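Local coordinates for protein LP15968p (Drosophila melanogaster, PDB 3MN8) that releases C-terminal arginine and lysine residues from peptides and proteins as a zinc metallocarboxypeptidase, here its active first carboxypeptidase domain with the transthyretin-like domain that follows, at residues T242-Y255 and Y294-L306. Residues are numbered along the deposited sequence; the frame is centred on the assembly and turned at random.
Sequences TPDDRVFKQLAHTY and YAFSNCFELTIEL. With GEM ((2-guanidinoethylmercapto)succinic acid), chain G.
The carboxylate of Asp-244 is gripped by two groups: Tyr-294 OH donates to OD2 at 3.0 Å, meeting the anti lone pair, while OD1 forms a salt bridge with Arg-376 of the transthyretin-like domain. The carboxylate stands perpendicular to the tyrosine ring, yet OD2 lies in the plane of that ring, at its edge. With CG anti to the backbone N (chi1 -175°), Tyr-294 reaches from helix 289-296 to the turn before helix 245-255, where Pro-243 CD packs 3.8 Å from its CE2. A phenylalanine in place of Tyr-294 would probably keep the ring packing but leave Asp-244 OD2 without its hydroxyl donor, the carboxylate then relying more on Arg-376.

Next to this bond Phe-248, Tyr-294 and Phe-300 form an aromatic cluster. Phe-248 directs its edge at the face of Tyr-294 in a T-shaped pair, planes at 76° and centroids 5.5 Å apart. Against Phe-300 its ring is nearly parallel but slid aside, so the two barely overlap; instead Phe-248 CZ touches Phe-300 CB at 3.8 Å. Leu-302 continues the apolar seam, its CD2 at the edge of Phe-248 and its CD1 3.7 Å from Leu-251 CB. Farther along, Ile-304 CD1 sits over the face of Tyr-255 in a CH-pi contact, 3.9 Å from the ring centroid, and Tyr-255 OH is hydrogen-bonded to Asn-324 OD1.

The axes of helix 245-255 and strand 300-305 run in broadly the same direction, 41° apart, in the alpha/beta layering of the M14 catalytic domain. The CB of Glu-305, the predicted proton donor/acceptor, is directed away from the helix, and its carboxylate lies beside the bound (2-guanidinoethylmercapto)succinic acid. Strands 212-217 and 222-225 flank strand 300-305 in the sheet, and helix 317-333 packs beside Tyr-255 and Ile-304.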
loop_
_atom_site.group_PDB
_atom_site.type_symbol
_atom_site.label_atom_id
_atom_site.label_comp_id
_atom_site.label_asym_id
_atom_site.label_seq_id
_atom_site.Cartn_x
_atom_site.Cartn_y
_atom_site.Cartn_z
ATOM N N THR A 242 -15.482 6.219 -4.095
ATOM C CA THR A 242 -15.521 5.214 -3.058
ATOM C C THR A 242 -16.239 5.793 -1.847
ATOM O O THR A 242 -16.245 7.016 -1.645
ATOM C CB THR A 242 -14.075 4.815 -2.704
ATOM O OG1 THR A 242 -13.758 3.561 -3.327
ATOM C CG2 THR A 242 -13.862 4.707 -1.216
ATOM N N PRO A 243 -16.872 4.930 -1.041
ATOM C CA PRO A 243 -17.496 5.460 0.174
ATOM C C PRO A 243 -16.474 6.256 0.981
ATOM O O PRO A 243 -16.817 7.221 1.644
ATOM C CB PRO A 243 -17.907 4.194 0.944
ATOM C CG PRO A 243 -18.010 3.132 -0.087
ATOM C CD PRO A 243 -17.013 3.471 -1.162
ATOM N N ASP A 244 -15.216 5.838 0.919
ATOM C CA ASP A 244 -14.160 6.482 1.676
ATOM C C ASP A 244 -13.400 7.503 0.849
ATOM O O ASP A 244 -12.192 7.670 1.008
ATOM C CB ASP A 244 -13.209 5.428 2.249
ATOM C CG ASP A 244 -13.676 4.895 3.603
ATOM O OD1 ASP A 244 -13.551 5.645 4.597
ATOM O OD2 ASP A 244 -14.177 3.747 3.677
ATOM N N ASP A 245 -14.114 8.213 -0.013
ATOM C CA ASP A 245 -13.456 9.135 -0.926
ATOM C C ASP A 245 -12.652 10.235 -0.244
ATOM O O ASP A 245 -11.544 10.549 -0.674
ATOM C CB ASP A 245 -14.445 9.774 -1.892
ATOM C CG ASP A 245 -13.749 10.365 -3.081
ATOM O OD1 ASP A 245 -13.022 9.611 -3.765
ATOM O OD2 ASP A 245 -13.906 11.575 -3.319
ATOM N N ARG A 246 -13.224 10.845 0.788
ATOM C CA ARG A 246 -12.511 11.880 1.518
ATOM C C ARG A 246 -11.128 11.371 1.932
ATOM O O ARG A 246 -10.108 11.967 1.595
ATOM C CB ARG A 246 -13.296 12.313 2.752
ATOM C CG ARG A 246 -14.703 12.754 2.465
ATOM C CD ARG A 246 -15.504 12.865 3.755
ATOM N NE ARG A 246 -15.566 14.233 4.266
ATOM C CZ ARG A 246 -16.050 14.561 5.461
ATOM N NH1 ARG A 246 -16.511 13.619 6.277
ATOM N NH2 ARG A 246 -16.070 15.828 5.845
ATOM N N VAL A 247 -11.096 10.261 2.659
ATOM C CA VAL A 247 -9.832 9.710 3.122
ATOM C C VAL A 247 -8.915 9.417 1.943
ATOM O O VAL A 247 -7.709 9.704 1.975
ATOM C CB VAL A 247 -10.031 8.425 3.945
ATOM C CG1 VAL A 247 -8.711 7.707 4.116
ATOM C CG2 VAL A 247 -10.636 8.757 5.298
ATOM N N PHE A 248 -9.493 8.850 0.896
ATOM C CA PHE A 248 -8.695 8.492 -0.261
ATOM C C PHE A 248 -8.044 9.721 -0.853
ATOM O O PHE A 248 -6.844 9.718 -1.124
ATOM C CB PHE A 248 -9.507 7.702 -1.291
ATOM C CG PHE A 248 -9.360 6.221 -1.129
ATOM C CD1 PHE A 248 -8.115 5.632 -1.245
ATOM C CD2 PHE A 248 -10.442 5.429 -0.825
ATOM C CE1 PHE A 248 -7.956 4.278 -1.084
ATOM C CE2 PHE A 248 -10.290 4.071 -0.658
ATOM C CZ PHE A 248 -9.040 3.493 -0.792
ATOM N N LYS A 249 -8.833 10.780 -1.014
ATOM C CA LYS A 249 -8.329 12.054 -1.522
ATOM C C LYS A 249 -7.235 12.629 -0.617
ATOM O O LYS A 249 -6.284 13.247 -1.103
ATOM C CB LYS A 249 -9.473 13.054 -1.702
ATOM C CG LYS A 249 -9.948 13.161 -3.142
ATOM C CD LYS A 249 -11.293 13.863 -3.297
ATOM C CE LYS A 249 -11.745 13.780 -4.754
ATOM N NZ LYS A 249 -13.218 13.927 -4.902
ATOM N N GLN A 250 -7.365 12.412 0.694
ATOM C CA GLN A 250 -6.353 12.860 1.652
ATOM C C GLN A 250 -5.047 12.074 1.478
ATOM O O GLN A 250 -3.956 12.640 1.498
ATOM C CB GLN A 250 -6.867 12.758 3.100
ATOM C CG GLN A 250 -5.858 13.275 4.127
ATOM C CD GLN A 250 -6.463 13.554 5.498
ATOM O OE1 GLN A 250 -7.574 14.072 5.614
ATOM N NE2 GLN A 250 -5.713 13.235 6.542
ATOM N N LEU A 251 -5.172 10.769 1.292
ATOM C CA LEU A 251 -4.016 9.930 1.029
ATOM C C LEU A 251 -3.296 10.362 -0.231
ATOM O O LEU A 251 -2.098 10.645 -0.211
ATOM C CB LEU A 251 -4.441 8.472 0.912
ATOM C CG LEU A 251 -5.011 7.918 2.215
ATOM C CD1 LEU A 251 -5.560 6.513 2.028
ATOM C CD2 LEU A 251 -3.966 7.983 3.332
ATOM N N ALA A 252 -4.031 10.406 -1.334
ATOM C CA ALA A 252 -3.467 10.831 -2.611
ATOM C C ALA A 252 -2.797 12.198 -2.517
ATOM O O ALA A 252 -1.745 12.426 -3.130
ATOM C CB ALA A 252 -4.552 10.843 -3.692
ATOM N N HIS A 253 -3.410 13.109 -1.762
ATOM C CA HIS A 253 -2.879 14.465 -1.638
ATOM C C HIS A 253 -1.643 14.479 -0.774
ATOM O O HIS A 253 -0.710 15.239 -1.038
ATOM C CB HIS A 253 -3.914 15.427 -1.069
ATOM C CG HIS A 253 -4.687 16.171 -2.119
ATOM N ND1 HIS A 253 -6.064 16.142 -2.196
ATOM C CD2 HIS A 253 -4.272 16.964 -3.137
ATOM C CE1 HIS A 253 -6.466 16.880 -3.216
ATOM N NE2 HIS A 253 -5.397 17.393 -3.802
ATOM N N THR A 254 -1.633 13.633 0.253
ATOM C CA THR A 254 -0.453 13.494 1.100
ATOM C C THR A 254 0.797 13.209 0.269
ATOM O O THR A 254 1.852 13.791 0.500
ATOM C CB THR A 254 -0.599 12.355 2.108
ATOM O OG1 THR A 254 -1.768 12.565 2.905
ATOM C CG2 THR A 254 0.620 12.305 2.998
ATOM N N TYR A 255 0.678 12.301 -0.694
ATOM C CA TYR A 255 1.817 11.939 -1.529
ATOM C C TYR A 255 2.137 13.041 -2.544
ATOM O O TYR A 255 3.285 13.476 -2.678
ATOM C CB TYR A 255 1.563 10.606 -2.248
ATOM C CG TYR A 255 2.824 9.985 -2.800
ATOM C CD1 TYR A 255 3.398 10.463 -3.983
ATOM C CD2 TYR A 255 3.455 8.931 -2.134
ATOM C CE1 TYR A 255 4.566 9.902 -4.497
ATOM C CE2 TYR A 255 4.624 8.362 -2.633
ATOM C CZ TYR A 255 5.176 8.854 -3.817
ATOM O OH TYR A 255 6.332 8.301 -4.323
ATOM N N TYR A 294 -9.436 -2.835 -1.380
ATOM C CA TYR A 294 -10.515 -2.124 -0.707
ATOM C C TYR A 294 -11.755 -2.993 -0.562
ATOM O O TYR A 294 -12.373 -3.045 0.503
ATOM C CB TYR A 294 -10.847 -0.830 -1.462
ATOM C CG TYR A 294 -11.879 0.046 -0.783
ATOM C CD1 TYR A 294 -11.635 0.602 0.481
ATOM C CD2 TYR A 294 -13.097 0.334 -1.409
ATOM C CE1 TYR A 294 -12.582 1.412 1.102
ATOM C CE2 TYR A 294 -14.048 1.143 -0.801
ATOM C CZ TYR A 294 -13.790 1.680 0.456
ATOM O OH TYR A 294 -14.738 2.488 1.058
ATOM N N ALA A 295 -12.093 -3.684 -1.645
ATOM C CA ALA A 295 -13.346 -4.429 -1.747
ATOM C C ALA A 295 -13.317 -5.794 -1.066
ATOM O O ALA A 295 -14.369 -6.338 -0.754
ATOM C CB ALA A 295 -13.744 -4.581 -3.207
ATOM N N PHE A 296 -12.130 -6.353 -0.841
ATOM C CA PHE A 296 -12.044 -7.703 -0.291
ATOM C C PHE A 296 -11.223 -7.730 0.984
ATOM O O PHE A 296 -10.840 -8.803 1.469
ATOM C CB PHE A 296 -11.439 -8.661 -1.317
ATOM C CG PHE A 296 -12.262 -8.808 -2.584
ATOM C CD1 PHE A 296 -12.132 -7.903 -3.632
ATOM C CD2 PHE A 296 -13.163 -9.860 -2.726
ATOM C CE1 PHE A 296 -12.885 -8.047 -4.795
ATOM C CE2 PHE A 296 -13.923 -10.003 -3.893
ATOM C CZ PHE A 296 -13.781 -9.096 -4.922
ATOM N N SER A 297 -10.941 -6.544 1.516
ATOM C CA SER A 297 -10.238 -6.440 2.788
ATOM C C SER A 297 -10.476 -5.060 3.357
ATOM O O SER A 297 -11.253 -4.280 2.806
ATOM C CB SER A 297 -8.733 -6.688 2.621
ATOM O OG SER A 297 -8.035 -5.515 2.209
ATOM N N ASN A 298 -9.802 -4.770 4.462
ATOM C CA ASN A 298 -9.883 -3.480 5.108
ATOM C C ASN A 298 -8.968 -2.491 4.397
ATOM O O ASN A 298 -9.113 -1.282 4.547
ATOM C CB ASN A 298 -9.418 -3.603 6.556
ATOM C CG ASN A 298 -10.387 -4.363 7.430
ATOM O OD1 ASN A 298 -11.593 -4.345 7.215
ATOM N ND2 ASN A 298 -9.858 -5.022 8.447
ATOM N N CYS A 299 -8.010 -3.009 3.636
ATOM C CA CYS A 299 -6.888 -2.194 3.189
ATOM C C CYS A 299 -7.283 -1.087 2.216
ATOM O O CYS A 299 -8.123 -1.291 1.339
ATOM C CB CYS A 299 -5.780 -3.057 2.579
ATOM S SG CYS A 299 -4.166 -2.220 2.439
ATOM N N PHE A 300 -6.657 0.081 2.387
ATOM C CA PHE A 300 -6.840 1.232 1.513
ATOM C C PHE A 300 -5.596 1.432 0.636
ATOM O O PHE A 300 -4.642 2.078 1.056
ATOM C CB PHE A 300 -7.061 2.501 2.347
ATOM C CG PHE A 300 -8.382 2.554 3.077
ATOM C CD1 PHE A 300 -8.955 3.782 3.389
ATOM C CD2 PHE A 300 -9.050 1.393 3.452
ATOM C CE1 PHE A 300 -10.172 3.852 4.066
ATOM C CE2 PHE A 300 -10.265 1.452 4.139
ATOM C CZ PHE A 300 -10.823 2.680 4.449
ATOM N N GLU A 301 -5.604 0.881 -0.576
ATOM C CA GLU A 301 -4.454 0.993 -1.472
ATOM C C GLU A 301 -4.586 2.140 -2.470
ATOM O O GLU A 301 -5.624 2.310 -3.115
ATOM C CB GLU A 301 -4.228 -0.331 -2.208
ATOM C CG GLU A 301 -3.101 -0.311 -3.228
ATOM C CD GLU A 301 -2.672 -1.712 -3.651
ATOM O OE1 GLU A 301 -2.148 -2.467 -2.794
ATOM O OE2 GLU A 301 -2.853 -2.068 -4.839
ATOM N N LEU A 302 -3.523 2.926 -2.599
ATOM C CA LEU A 302 -3.412 3.897 -3.687
ATOM C C LEU A 302 -2.605 3.312 -4.822
ATOM O O LEU A 302 -1.773 2.430 -4.612
ATOM C CB LEU A 302 -2.695 5.168 -3.223
ATOM C CG LEU A 302 -3.392 6.060 -2.205
ATOM C CD1 LEU A 302 -2.584 7.336 -2.035
ATOM C CD2 LEU A 302 -4.813 6.366 -2.650
ATOM N N THR A 303 -2.842 3.821 -6.027
ATOM C CA THR A 303 -1.986 3.535 -7.174
ATOM C C THR A 303 -1.130 4.773 -7.414
ATOM O O THR A 303 -1.655 5.868 -7.609
ATOM C CB THR A 303 -2.801 3.239 -8.464
ATOM O OG1 THR A 303 -3.838 2.288 -8.190
ATOM C CG2 THR A 303 -1.900 2.691 -9.567
ATOM N N ILE A 304 0.188 4.617 -7.397
ATOM C CA ILE A 304 1.047 5.777 -7.594
ATOM C C ILE A 304 1.995 5.676 -8.790
ATOM O O ILE A 304 2.803 4.738 -8.904
ATOM C CB ILE A 304 1.822 6.130 -6.331
ATOM C CG1 ILE A 304 0.848 6.517 -5.228
ATOM C CG2 ILE A 304 2.775 7.283 -6.614
ATOM C CD1 ILE A 304 1.457 6.489 -3.864
ATOM N N GLU A 305 1.873 6.666 -9.674
ATOM C CA GLU A 305 2.680 6.752 -10.882
ATOM C C GLU A 305 3.867 7.671 -10.601
ATOM O O GLU A 305 3.685 8.823 -10.209
ATOM C CB GLU A 305 1.828 7.303 -12.036
ATOM C CG GLU A 305 0.570 6.481 -12.374
ATOM C CD GLU A 305 0.884 5.224 -13.173
ATOM O OE1 GLU A 305 -0.053 4.477 -13.512
ATOM O OE2 GLU A 305 2.075 4.979 -13.460
ATOM N N LEU A 306 5.080 7.170 -10.807
ATOM C CA LEU A 306 6.281 7.888 -10.370
ATOM C C LEU A 306 6.984 8.701 -11.456
ATOM O O LEU A 306 7.423 9.826 -11.208
ATOM C CB LEU A 306 7.279 6.925 -9.717
ATOM C CG LEU A 306 6.695 6.243 -8.488
ATOM C CD1 LEU A 306 7.560 5.096 -8.018
ATOM C CD2 LEU A 306 6.502 7.261 -7.392
HETATM C C8 GEM G . -2.785 1.755 -15.057
HETATM S S7 GEM G . -3.021 1.588 -13.310
HETATM C C6 GEM G . -3.257 3.282 -12.852
HETATM C C5 GEM G . -4.360 3.984 -13.641
HETATM N N3 GEM G . -5.630 3.412 -13.223
HETATM C C1 GEM G . -6.820 3.615 -13.779
HETATM N N4 GEM G . -7.900 3.022 -13.287
HETATM N N2 GEM G . -6.933 4.411 -14.837
HETATM C C9 GEM G . -2.816 0.369 -15.646
HETATM O O14 GEM G . -2.886 -0.603 -14.862
HETATM O O15 GEM G . -2.781 0.236 -16.887
HETATM C C10 GEM G . -1.497 2.509 -15.428
HETATM C C11 GEM G . -0.177 1.813 -15.119
HETATM O O12 GEM G . 0.698 2.478 -14.513
HETATM O O13 GEM G . 0.014 0.631 -15.504
#